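Local coordinates for Ulp1-like SUMO protease (Chaetomium thermophilum, PDB 6DG4), which probably acts as a deSUMOylating cysteine protease of the peptidase C48 (Ulp1) family, the chain studied here being its C-terminal catalytic domain, at residues A[142-146]-A[147-151]; A[166-169]-A[170-173]. All blocks are in the same frame, centred on the assembly; numbering follows the deposited sequence. Where two conformers were deposited one is given.

Interaction 1 (A[142-146]-A[147-151])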
# COMPACT_ATOMS: atom_id res chain seq x y z
N VAL A 142 -6.01 6.64 0.47
CA VAL A 142 -4.89 7.29 1.15
C VAL A 142 -5.45 8.49 1.89
O VAL A 142 -6.03 9.39 1.27
CB VAL A 142 -3.79 7.72 0.17
CG1 VAL A 142 -2.60 8.33 0.93
CG2 VAL A 142 -3.33 6.54 -0.67
N ILE A 143 -5.28 8.51 3.20
CA ILE A 143 -5.58 9.69 3.99
C ILE A 143 -4.25 10.34 4.35
O ILE A 143 -3.30 9.65 4.75
CB ILE A 143 -6.39 9.33 5.25
CG1 ILE A 143 -7.70 8.63 4.86
CG2 ILE A 143 -6.67 10.58 6.08
CD1 ILE A 143 -8.47 8.04 6.04
N ARG A 144 -4.17 11.65 4.17
CA ARG A 144 -2.95 12.42 4.46
C ARG A 144 -3.32 13.45 5.52
O ARG A 144 -3.73 14.57 5.19
CB ARG A 144 -2.40 13.05 3.19
CG ARG A 144 -2.07 12.03 2.11
CD ARG A 144 -1.65 12.70 0.82
NE ARG A 144 -0.21 12.90 0.77
CZ ARG A 144 0.41 13.72 -0.07
NH1 ARG A 144 -0.28 14.47 -0.91
NH2 ARG A 144 1.74 13.78 -0.06
N PRO A 145 -3.23 13.09 6.81
CA PRO A 145 -3.78 13.98 7.84
C PRO A 145 -3.12 15.34 7.92
O PRO A 145 -3.81 16.34 8.18
CB PRO A 145 -3.59 13.17 9.13
CG PRO A 145 -3.67 11.73 8.65
CD PRO A 145 -2.89 11.77 7.36
N GLY A 146 -1.80 15.43 7.73
CA GLY A 146 -1.15 16.73 7.76
C GLY A 146 -1.63 17.65 6.66
O GLY A 146 -1.60 18.88 6.80
N ARG A 147 -2.08 17.08 5.54
CA ARG A 147 -2.61 17.85 4.43
C ARG A 147 -4.12 18.03 4.50
O ARG A 147 -4.68 18.79 3.71
CB ARG A 147 -2.23 17.18 3.11
CG ARG A 147 -0.73 17.17 2.94
CD ARG A 147 -0.29 16.63 1.62
NE ARG A 147 1.14 16.36 1.68
CZ ARG A 147 2.10 17.24 1.39
NH1 ARG A 147 1.80 18.47 1.00
NH2 ARG A 147 3.36 16.87 1.48
N ARG A 148 -4.77 17.34 5.43
CA ARG A 148 -6.23 17.36 5.55
C ARG A 148 -6.88 16.90 4.25
O ARG A 148 -7.85 17.50 3.78
CB ARG A 148 -6.76 18.72 6.00
CG ARG A 148 -6.04 19.36 7.18
CD ARG A 148 -6.22 18.63 8.51
NE ARG A 148 -5.76 19.49 9.59
CZ ARG A 148 -4.51 19.58 10.03
NH1 ARG A 148 -3.56 18.84 9.50
NH2 ARG A 148 -4.21 20.44 10.99
N THR A 149 -6.37 15.81 3.68
CA THR A 149 -6.96 15.27 2.46
C THR A 149 -7.28 13.79 2.59
O THR A 149 -6.64 13.05 3.34
CB THR A 149 -6.07 15.48 1.22
OG1 THR A 149 -4.84 14.76 1.36
CG2 THR A 149 -5.79 16.96 1.01
N VAL A 150 -8.27 13.38 1.81
CA VAL A 150 -8.54 11.97 1.56
C VAL A 150 -8.48 11.76 0.05
O VAL A 150 -8.82 12.65 -0.73
CB VAL A 150 -9.89 11.50 2.12
CG1 VAL A 150 -10.00 11.81 3.61
CG2 VAL A 150 -11.06 12.12 1.34
N SER A 151 -8.06 10.56 -0.35
CA SER A 151 -7.94 10.23 -1.75
C SER A 151 -8.28 8.76 -1.96
O SER A 151 -8.09 7.92 -1.07
CB SER A 151 -6.53 10.47 -2.30
OG SER A 151 -6.11 11.80 -2.09
O HOH W 1 -5.18 12.19 0.45
O HOH W 2 -2.88 15.59 -0.47
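The carbonyl oxygen of P145 is gripped twice by a single residue across the turn: R148 NH1 donates a hydrogen bond of 2.8 Å to P145 O, and the backbone N of R148 adds a weak one. The arginine chain folds back through a bend at its second torsion (chi2 -68°), which brings an edge of the guanidinium to the carbonyl, with the oxygen a little out of the guanidinium plane. One residue earlier, R144 and T149 exchange two backbone bonds, T149 N to R144 O at 3.3 Å and R144 N to T149 O at 3.0 Å, and R147 N adds a weak hydrogen bond to R144 O. R148 and T149 thus both face R144, and with R148 at positive phi this is a G1 beta bulge, sitting at the tight end of the hairpin formed by strands 137-144 and 149-153. On the face carrying R144, T149 and S151, the R144 and T149 side chains lie side by side, R144 CB 3.5 Å from T149 OG1, and two waters bridge the polar groups. R144 NH1 donates to one water at 2.9 Å, and T149 OG1 meets that water at 2.8 Å. OG1 sits between the backbone N and carbonyl carbon of T149 (chi1 64°), where it also touches a second water, at 2.7 Å, that donates to V142 O and S151 OG; S151 OG is also hydrogen-bonded to V189 O. A leucine in place of R144 would probably leave the first water without its donor and the carbonyl of S2, a further partner of NH1, without its hydrogen bond. On the opposite face of the sheet, I143 CG1 and V150 CG1 lie side by side at 4.1 Å, and both side chains touch V173 of helix 163-177.

Interaction 2 (A[166-169]-A[170-173])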
# COMPACT_ATOMS: atom_id res chain seq x y z
N LYS A 166 -14.65 8.25 -1.23
CA LYS A 166 -14.21 9.51 -0.63
C LYS A 166 -15.09 9.91 0.54
O LYS A 166 -14.60 10.35 1.58
CB LYS A 166 -14.21 10.62 -1.68
CG LYS A 166 -13.17 10.47 -2.76
CD LYS A 166 -13.51 11.40 -3.92
CE LYS A 166 -12.47 11.37 -5.00
NZ LYS A 166 -12.88 12.24 -6.14
N ALA A 167 -16.41 9.81 0.36
CA ALA A 167 -17.32 10.17 1.45
C ALA A 167 -17.13 9.27 2.66
O ALA A 167 -17.19 9.74 3.81
CB ALA A 167 -18.76 10.11 0.95
N LYS A 168 -16.91 7.97 2.44
CA LYS A 168 -16.68 7.06 3.56
C LYS A 168 -15.38 7.39 4.28
O LYS A 168 -15.29 7.27 5.51
CB LYS A 168 -16.69 5.62 3.07
CG LYS A 168 -18.10 5.15 2.73
CD LYS A 168 -18.12 3.74 2.20
CE LYS A 168 -19.52 3.34 1.78
NZ LYS A 168 -20.47 3.37 2.93
N LEU A 169 -14.35 7.79 3.53
CA LEU A 169 -13.10 8.19 4.17
C LEU A 169 -13.30 9.43 5.04
O LEU A 169 -12.76 9.50 6.15
CB LEU A 169 -12.04 8.45 3.10
CG LEU A 169 -11.62 7.23 2.26
CD1 LEU A 169 -10.63 7.66 1.20
CD2 LEU A 169 -11.05 6.13 3.14
N LEU A 170 -14.06 10.42 4.56
CA LEU A 170 -14.30 11.61 5.37
C LEU A 170 -15.15 11.29 6.59
O LEU A 170 -14.94 11.89 7.65
CB LEU A 170 -14.94 12.71 4.52
CG LEU A 170 -13.98 13.36 3.53
CD1 LEU A 170 -14.75 14.16 2.48
CD2 LEU A 170 -13.00 14.28 4.24
N GLU A 171 -16.09 10.36 6.48
CA GLU A 171 -16.85 9.93 7.65
C GLU A 171 -15.92 9.31 8.69
O GLU A 171 -16.07 9.55 9.90
CB GLU A 171 -17.95 8.95 7.24
CG GLU A 171 -19.07 9.61 6.44
CD GLU A 171 -20.02 8.61 5.78
OE1 GLU A 171 -19.76 7.38 5.84
OE2 GLU A 171 -21.03 9.05 5.19
N LEU A 172 -14.95 8.51 8.24
CA LEU A 172 -13.98 7.91 9.16
C LEU A 172 -13.15 8.98 9.85
O LEU A 172 -12.93 8.93 11.06
CB LEU A 172 -13.08 6.95 8.38
CG LEU A 172 -11.92 6.31 9.15
CD1 LEU A 172 -12.43 5.42 10.27
CD2 LEU A 172 -11.06 5.51 8.19
N VAL A 173 -12.66 9.96 9.08
CA VAL A 173 -11.86 11.04 9.65
C VAL A 173 -12.66 11.79 10.71
O VAL A 173 -12.16 12.07 11.81
CB VAL A 173 -11.36 11.98 8.54
CG1 VAL A 173 -10.69 13.21 9.12
CG2 VAL A 173 -10.39 11.24 7.60
O HOH W 3 -17.30 5.29 6.76
O HOH W 4 -21.21 5.78 4.68
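Four successive i-to-i+4 hydrogen bonds, from L170 N to K166 O through to V173 N to L169 O, each 3.0 Å long, hold this part of helix 163-177 in regular alpha geometry. Several side chains of the second turn lean back on the carbonyls of the first. E171 CG lies 3.2 Å from A167 O, and L170 CG sits 3.6 Å from K166 O. V173 places its CG2 methyl 3.3 Å from L169 O, because that branch stands anti to the carbonyl carbon while CG1 takes the position anti to the backbone N (chi1 172°). The polar pairing is between K168 and E171, whose side chains cross obliquely. Their charged ends stay apart, K168 NZ and E171 OE1 being 5.0 Å from each other, and a water spans them: it accepts from K168 NZ at 3.1 Å and donates a short bond to E171 OE1. A second water donates to K168 O, which L172 N also binds, and reaches E171 OE1 only weakly. The lysine chain meanwhile rests on W97 and L101 of helix 96-103. Elsewhere L169 packs on A141 and V173 on F181 and W186, while K166 NZ turns to salt bridges with E163 and D190. Over these two turns L169, L170 and V173 face the sheet, L172 packs on F96 and P105, and the K168-E171 pair meets water. Opposite charges one turn apart and joined through water would probably still attract each other, though less rigidly than if the charged groups met directly.

Interaction 1 closes the beta hairpin of strands 137-144 and 149-153, and interaction 2 follows it along the chain, on helix 163-177. That helix is the middle element of the beta-alpha-beta unit running from strand 149-153 to strand 187-188, which lies beside 149-153 in the mixed sheet. The centres of interactions 1 and 2 lie about 11 Å apart, and the two touch directly. V150 is the common point: its CG2 meets L170 CG at 3.9 Å and its CB lies against L169 CB. Next to it, S151 O approaches L169 CD1. The helix thus covers the I143 and V150 face of the sheet, so the hairpin and the helix form adjoining sheet and helix layers of the Ulp1-family catalytic domain.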